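Local coordinates for inorganic pyrophosphatase (Helicobacter pylori, PDB 2BQX), which catalyses the magnesium-dependent hydrolysis of inorganic pyrophosphate to two phosphate ions and assembles as a homohexamer, at residues E7-D11 / A12-C16; G55-P58 / N59-G62; F137-Y140 / K141-E144. One frame throughout, in Å; residues are numbered along the deposited sequence.

All three contacts are local, each made within a continuous run of chain, yet they differ in place and chemistry. Contact 1, a surface hairpin, and contact 2, the partly buried bend after strand 53-56, touch each other: His-10 NE2 and Pro-58 O lie 2.9 Å apart, a probable hydrogen bond, and strands 14-21 and 53-56 are neighbours in one sheet. Contact 3, at the end of helix 127-139, is also partly buried but stands apart, its centre about 31 Å from that of contact 1 and 23 Å from that of contact 2. Serine, threonine and backbone oxygens dominate the first two; contact 3 adds ordered waters, a lysine lying over a tyrosine ring and a bond to another subunit.

Contact 1 of 3, residues E7-D11 / A12-C16; sequences EVSHD and ADSLC
With OG of Ser-9 trans to the backbone nitrogen (chi1 173°) and SG of Cys-16 turned to the side of its own nitrogen (chi1 -70°), both side chains meet the backbone of the opposite arm of a tight hairpin. Ser-9 OG donates to Ser-14 O at 2.6 Å, tilted 21° from the carbonyl plane; serine suits the place because its short side chain holds the hydroxyl close to its own backbone, where it can reach the carbonyl of the facing arm. In the other direction Ser-9 N points almost straight at Cys-16 SG, 3.6 Å away, a long bond to a large, soft acceptor. Cys-16 N donates to Ser-9 O at 3.0 Å, while Leu-15 CA brings a C-H to the same oxygen. At the tip, residues 11 to 14 form a type I turn closed by Ser-14 N to Asp-11 O, 2.8 Å. Asp-11 OD2 takes a weak but nearly straight bond from Asp-13 N at 3.3 Å. Asp-13 itself pairs with Lys-157. Beyond the turn, Ser-14 and Leu-15 form a classic beta bulge in strand 14-21, opposite Ala-86 of the adjoining strand 83-96, while Ala-12 and Leu-15 pack on Ile-161 and Leu-164 of helix 157-171.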
loop_
_atom_site.group_PDB
_atom_site.type_symbol
_atom_site.label_atom_id
_atom_site.label_comp_id
_atom_site.label_asym_id
_atom_site.label_seq_id
_atom_site.Cartn_x
_atom_site.Cartn_y
_atom_site.Cartn_z
ATOM N N GLU A 7 8.459 -31.027 -7.035
ATOM C CA GLU A 7 7.947 -31.722 -8.253
ATOM C C GLU A 7 7.800 -30.686 -9.359
ATOM O O GLU A 7 6.718 -30.127 -9.563
ATOM C CB GLU A 7 6.588 -32.375 -7.964
ATOM C CG GLU A 7 6.487 -33.007 -6.580
ATOM C CD GLU A 7 6.041 -32.020 -5.512
ATOM O OE1 GLU A 7 4.819 -31.772 -5.401
ATOM O OE2 GLU A 7 6.911 -31.483 -4.792
ATOM N N VAL A 8 8.896 -30.428 -10.065
ATOM C CA VAL A 8 8.906 -29.442 -11.137
ATOM C C VAL A 8 8.212 -29.932 -12.405
ATOM O O VAL A 8 8.623 -30.925 -13.002
ATOM C CB VAL A 8 10.352 -29.038 -11.494
ATOM C CG1 VAL A 8 10.340 -27.944 -12.547
ATOM C CG2 VAL A 8 11.080 -28.571 -10.249
ATOM N N SER A 9 7.155 -29.233 -12.807
ATOM C CA SER A 9 6.418 -29.588 -14.013
ATOM C C SER A 9 6.924 -28.756 -15.194
ATOM O O SER A 9 7.037 -27.532 -15.099
ATOM C CB SER A 9 4.919 -29.343 -13.807
ATOM O OG SER A 9 4.197 -29.538 -15.016
ATOM N N HIS A 10 7.234 -29.430 -16.299
ATOM C CA HIS A 10 7.729 -28.765 -17.501
ATOM C C HIS A 10 6.666 -28.733 -18.593
ATOM O O HIS A 10 6.957 -28.471 -19.760
ATOM C CB HIS A 10 8.987 -29.475 -18.012
ATOM C CG HIS A 10 10.224 -29.153 -17.231
ATOM N ND1 HIS A 10 11.350 -29.946 -17.256
ATOM C CD2 HIS A 10 10.515 -28.109 -16.417
ATOM C CE1 HIS A 10 12.283 -29.407 -16.491
ATOM N NE2 HIS A 10 11.802 -28.292 -15.970
ATOM N N ASP A 11 5.426 -29.005 -18.207
ATOM C CA ASP A 11 4.324 -28.990 -19.159
ATOM C C ASP A 11 4.065 -27.545 -19.583
ATOM O O ASP A 11 3.866 -26.665 -18.742
ATOM C CB ASP A 11 3.071 -29.587 -18.515
ATOM C CG ASP A 11 1.927 -29.734 -19.494
ATOM O OD1 ASP A 11 0.837 -30.181 -19.070
ATOM O OD2 ASP A 11 2.115 -29.406 -20.684
ATOM N N ALA A 12 4.072 -27.313 -20.893
ATOM C CA ALA A 12 3.857 -25.985 -21.464
ATOM C C ALA A 12 2.581 -25.318 -20.970
ATOM O O ALA A 12 2.502 -24.090 -20.900
ATOM C CB ALA A 12 3.836 -26.076 -22.987
ATOM N N ASP A 13 1.580 -26.132 -20.641
ATOM C CA ASP A 13 0.305 -25.620 -20.161
ATOM C C ASP A 13 0.179 -25.711 -18.644
ATOM O O ASP A 13 -0.902 -25.519 -18.097
ATOM C CB ASP A 13 -0.855 -26.369 -20.821
ATOM C CG ASP A 13 -0.990 -26.049 -22.300
ATOM O OD1 ASP A 13 -1.007 -24.849 -22.656
ATOM O OD2 ASP A 13 -1.085 -26.996 -23.106
ATOM N N SER A 14 1.284 -26.012 -17.973
ATOM C CA SER A 14 1.305 -26.101 -16.516
ATOM C C SER A 14 2.741 -26.257 -16.028
ATOM O O SER A 14 3.090 -27.267 -15.417
ATOM C CB SER A 14 0.468 -27.286 -16.033
ATOM O OG SER A 14 0.421 -27.328 -14.612
ATOM N N LEU A 15 3.578 -25.261 -16.311
ATOM C CA LEU A 15 4.974 -25.314 -15.898
ATOM C C LEU A 15 5.202 -24.491 -14.638
ATOM O O LEU A 15 4.570 -23.451 -14.435
ATOM C CB LEU A 15 5.894 -24.807 -17.014
ATOM C CG LEU A 15 5.907 -23.317 -17.342
ATOM C CD1 LEU A 15 7.078 -23.013 -18.262
ATOM C CD2 LEU A 15 4.598 -22.909 -17.980
ATOM N N CYS A 16 6.111 -24.959 -13.791
ATOM C CA CYS A 16 6.399 -24.252 -12.557
ATOM C C CYS A 16 7.276 -23.034 -12.786
ATOM O O CYS A 16 8.277 -23.091 -13.501
ATOM C CB CYS A 16 7.083 -25.179 -11.547
ATOM S SG CYS A 16 6.015 -26.471 -10.870
#

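Contact 2 of 3, residues G55-P58 / N59-G62; sequences GFVP and NTLG
Thr-60 folds back on Val-57 through its hydroxyl and its methyl, and the two groups do different work. The polar part is one short hydrogen bond: Thr-60 OG1 donates to Val-57 O at 2.6 Å. The C=O...OG1 angle is 151° and the donor is tilted 19° from the carbonyl plane, so the approach is fairly direct. OG1 stands between the backbone nitrogen and the carbonyl carbon of its own residue (chi1 66°), which carries it across the bend to that oxygen. The same hydroxyl oxygen is hydrogen-bonded by Val-68 N, so this one atom ties together two separate pieces of backbone.

The apolar part involves the other branch of the threonine. Thr-60 CG2 meets Val-57 CG1 at 3.7 Å, the two side chains crossing at about a right angle, and it also comes within 3.3 Å of Pro-58 O. A beta-branched residue suits this position because a single CB carries both the donor and the methyl.

Contacts with the backbone bend complete the account. Asn-59 has positive phi and psi, the left-handed helical region, which asparagine adopts more readily than most residues. This conformation brings its CB to 3.0 Å from Pro-58 O, and its ND2 is 4.0 Å from Pro-58 CB. The proline ring restricts the backbone just before this reversal, and its carbonyl oxygen accepts a probable hydrogen bond from His-10 NE2.

The bend leads the chain out of strand 53-56, which pairs with strands 14-21 and 69-72. Val-57 packs on Leu-15 and Pro-58 on Val-18, both of strand 14-21, whereas Thr-60 and Leu-61 rest on Ala-167 and Ala-170 of helix 157-171.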
loop_
_atom_site.group_PDB
_atom_site.type_symbol
_atom_site.label_atom_id
_atom_site.label_comp_id
_atom_site.label_asym_id
_atom_site.label_seq_id
_atom_site.Cartn_x
_atom_site.Cartn_y
_atom_site.Cartn_z
ATOM N N GLY A 55 10.091 -14.507 -13.003
ATOM C CA GLY A 55 10.785 -15.609 -12.365
ATOM C C GLY A 55 11.508 -16.518 -13.341
ATOM O O GLY A 55 11.817 -16.119 -14.463
ATOM N N PHE A 56 11.778 -17.745 -12.918
ATOM C CA PHE A 56 12.469 -18.692 -13.786
ATOM C C PHE A 56 11.844 -20.075 -13.686
ATOM O O PHE A 56 11.116 -20.375 -12.737
ATOM C CB PHE A 56 13.954 -18.765 -13.408
ATOM C CG PHE A 56 14.212 -19.418 -12.076
ATOM C CD1 PHE A 56 14.279 -20.808 -11.966
ATOM C CD2 PHE A 56 14.353 -18.646 -10.923
ATOM C CE1 PHE A 56 14.480 -21.416 -10.734
ATOM C CE2 PHE A 56 14.555 -19.245 -9.686
ATOM C CZ PHE A 56 14.618 -20.635 -9.589
ATOM N N VAL A 57 12.133 -20.918 -14.673
ATOM C CA VAL A 57 11.617 -22.279 -14.685
ATOM C C VAL A 57 12.733 -23.196 -14.212
ATOM O O VAL A 57 13.783 -23.284 -14.845
ATOM C CB VAL A 57 11.195 -22.717 -16.099
ATOM C CG1 VAL A 57 10.529 -24.078 -16.027
ATOM C CG2 VAL A 57 10.265 -21.686 -16.716
ATOM N N PRO A 58 12.524 -23.887 -13.082
ATOM C CA PRO A 58 13.519 -24.802 -12.519
ATOM C C PRO A 58 13.934 -25.909 -13.477
ATOM O O PRO A 58 13.168 -26.315 -14.352
ATOM C CB PRO A 58 12.811 -25.377 -11.294
ATOM C CG PRO A 58 11.863 -24.302 -10.907
ATOM C CD PRO A 58 11.321 -23.843 -12.233
ATOM N N ASN A 59 15.154 -26.395 -13.298
ATOM C CA ASN A 59 15.673 -27.490 -14.110
ATOM C C ASN A 59 15.653 -27.223 -15.604
ATOM O O ASN A 59 15.273 -28.085 -16.396
ATOM C CB ASN A 59 14.890 -28.764 -13.802
ATOM C CG ASN A 59 14.859 -29.074 -12.326
ATOM O OD1 ASN A 59 15.902 -29.133 -11.676
ATOM N ND2 ASN A 59 13.661 -29.269 -11.781
ATOM N N THR A 60 16.059 -26.020 -15.984
ATOM C CA THR A 60 16.127 -25.645 -17.383
ATOM C C THR A 60 17.433 -24.894 -17.556
ATOM O O THR A 60 18.041 -24.457 -16.577
ATOM C CB THR A 60 14.957 -24.726 -17.793
ATOM O OG1 THR A 60 15.065 -23.475 -17.105
ATOM C CG2 THR A 60 13.623 -25.387 -17.466
ATOM N N LEU A 61 17.870 -24.747 -18.800
ATOM C CA LEU A 61 19.109 -24.042 -19.081
ATOM C C LEU A 61 18.866 -23.129 -20.279
ATOM O O LEU A 61 18.749 -23.598 -21.413
ATOM C CB LEU A 61 20.227 -25.057 -19.377
ATOM C CG LEU A 61 21.672 -24.620 -19.129
ATOM C CD1 LEU A 61 22.009 -23.462 -20.048
ATOM C CD2 LEU A 61 21.856 -24.213 -17.673
ATOM N N GLY A 62 18.776 -21.829 -20.010
ATOM C CA GLY A 62 18.538 -20.852 -21.058
ATOM C C GLY A 62 19.794 -20.399 -21.781
ATOM O O GLY A 62 20.888 -20.898 -21.514
#

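Contact 3 of 3, residues F137-Y140 / K141-E144; sequences FETY and KDLE
Lys-141 lies alongside Tyr-140, both side chains pointing the same way, and its atoms meet the tyrosine one after another. The ring is turned to its neighbour's side by a chi1 of 85°, which sets Tyr-140 CG between the backbone nitrogen and the carbonyl carbon. Lys-141 CB starts beside the peptide link. CG, set beside its own nitrogen by a chi1 of -77°, sits over one face of the ring, 3.9 Å from the centroid and 14° off the normal: a CH-pi contact. From there the chain is fully extended. CD passes CE1 and CZ, CE reaches the hydroxyl at 3.5 Å from Tyr-140 OH, and NZ ends 4.0 Å from that oxygen. A long aliphatic chain suits this position, since its methylenes can cover the ring while the amino group remains near the phenol.

Here the helix gives way to turns. Residues 139 to 142 make a type I turn in which Asp-142 N donates to Thr-139 O at 3.0 Å, from well above the carbonyl plane. Two waters bridge a carbonyl to the N-H four residues on, where a helix would bond directly: Phe-137 O to Lys-141 N, and Thr-139 O to Leu-143 N. A third lies between Glu-138 O and the side-chain oxygen Asp-142 OD1. Asp-142 OD2 touches Thr-139 CB at 3.3 Å and is hydrogen-bonded by His-135 of a neighbouring subunit, so this turn belongs to the hexamer interface.

Tyr-140 and Arg-42 are predicted substrate-binding residues. A fourth water lies between Tyr-140 O and Glu-144 OE2, while Glu-144 OE1 holds Arg-42 NH2 in a salt bridge. The CH-pi contact and the water-bridged turn are thus consistent with a role in positioning both residues, though the link between them is indirect.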
loop_
_atom_site.group_PDB
_atom_site.type_symbol
_atom_site.label_atom_id
_atom_site.label_comp_id
_atom_site.label_asym_id
_atom_site.label_seq_id
_atom_site.Cartn_x
_atom_site.Cartn_y
_atom_site.Cartn_z
ATOM N N PHE A 137 11.537 -3.249 -20.785
ATOM C CA PHE A 137 12.829 -3.893 -21.000
ATOM C C PHE A 137 13.737 -3.021 -21.851
ATOM O O PHE A 137 14.959 -3.020 -21.683
ATOM C CB PHE A 137 12.619 -5.269 -21.636
ATOM C CG PHE A 137 12.112 -6.297 -20.667
ATOM C CD1 PHE A 137 12.955 -6.817 -19.687
ATOM C CD2 PHE A 137 10.784 -6.707 -20.695
ATOM C CE1 PHE A 137 12.483 -7.727 -18.745
ATOM C CE2 PHE A 137 10.301 -7.617 -19.758
ATOM C CZ PHE A 137 11.156 -8.129 -18.778
ATOM N N GLU A 138 13.133 -2.252 -22.745
ATOM C CA GLU A 138 13.901 -1.374 -23.612
ATOM C C GLU A 138 14.555 -0.220 -22.845
ATOM O O GLU A 138 15.572 0.316 -23.284
ATOM C CB GLU A 138 12.994 -0.807 -24.702
ATOM C CG GLU A 138 13.724 -0.360 -25.944
ATOM C CD GLU A 138 13.408 -1.245 -27.138
ATOM O OE1 GLU A 138 12.262 -1.170 -27.654
ATOM O OE2 GLU A 138 14.295 -2.022 -27.551
ATOM N N THR A 139 13.998 0.148 -21.692
ATOM C CA THR A 139 14.534 1.282 -20.938
ATOM C C THR A 139 14.969 1.088 -19.486
ATOM O O THR A 139 15.670 1.940 -18.942
ATOM C CB THR A 139 13.511 2.434 -20.912
ATOM O OG1 THR A 139 12.344 2.018 -20.183
ATOM C CG2 THR A 139 13.111 2.831 -22.318
ATOM N N TYR A 140 14.574 -0.012 -18.857
ATOM C CA TYR A 140 14.890 -0.215 -17.447
ATOM C C TYR A 140 16.370 -0.312 -17.089
ATOM O O TYR A 140 16.738 -0.198 -15.918
ATOM C CB TYR A 140 14.110 -1.420 -16.905
ATOM C CG TYR A 140 14.733 -2.785 -17.113
ATOM C CD1 TYR A 140 15.127 -3.220 -18.377
ATOM C CD2 TYR A 140 14.861 -3.672 -16.041
ATOM C CE1 TYR A 140 15.628 -4.511 -18.568
ATOM C CE2 TYR A 140 15.359 -4.960 -16.221
ATOM C CZ TYR A 140 15.737 -5.371 -17.487
ATOM O OH TYR A 140 16.210 -6.648 -17.673
ATOM N N LYS A 141 17.219 -0.512 -18.090
ATOM C CA LYS A 141 18.654 -0.582 -17.844
ATOM C C LYS A 141 19.373 0.614 -18.453
ATOM O O LYS A 141 20.602 0.648 -18.485
ATOM C CB LYS A 141 19.245 -1.883 -18.395
ATOM C CG LYS A 141 18.965 -3.091 -17.530
ATOM C CD LYS A 141 19.679 -4.315 -18.059
ATOM C CE LYS A 141 19.495 -5.491 -17.129
ATOM N NZ LYS A 141 20.253 -6.682 -17.613
ATOM N N ASP A 142 18.616 1.599 -18.928
ATOM C CA ASP A 142 19.229 2.790 -19.523
ATOM C C ASP A 142 20.268 3.411 -18.597
ATOM O O ASP A 142 21.389 3.687 -19.015
ATOM C CB ASP A 142 18.186 3.875 -19.843
ATOM C CG ASP A 142 17.332 3.558 -21.068
ATOM O OD1 ASP A 142 17.723 2.697 -21.890
ATOM O OD2 ASP A 142 16.266 4.203 -21.209
ATOM N N LEU A 143 19.888 3.628 -17.341
ATOM C CA LEU A 143 20.771 4.261 -16.363
ATOM C C LEU A 143 21.916 3.402 -15.843
ATOM O O LEU A 143 22.818 3.909 -15.188
ATOM C CB LEU A 143 19.945 4.776 -15.178
ATOM C CG LEU A 143 18.926 5.872 -15.512
ATOM C CD1 LEU A 143 18.023 6.123 -14.316
ATOM C CD2 LEU A 143 19.650 7.149 -15.917
ATOM N N GLU A 144 21.876 2.102 -16.107
ATOM C CA GLU A 144 22.947 1.237 -15.639
ATOM C C GLU A 144 24.108 1.305 -16.615
ATOM O O GLU A 144 23.957 1.015 -17.799
ATOM C CB GLU A 144 22.454 -0.195 -15.484
ATOM C CG GLU A 144 21.537 -0.374 -14.287
ATOM C CD GLU A 144 21.097 -1.804 -14.099
ATOM O OE1 GLU A 144 21.933 -2.705 -14.311
ATOM O OE2 GLU A 144 19.923 -2.027 -13.724
HETATM O O HOH W 1 17.025 -1.327 -20.881
HETATM O O HOH W 2 16.826 2.500 -24.389
HETATM O O HOH W 3 17.025 3.026 -16.613
HETATM O O HOH W 4 18.047 -0.140 -13.254
#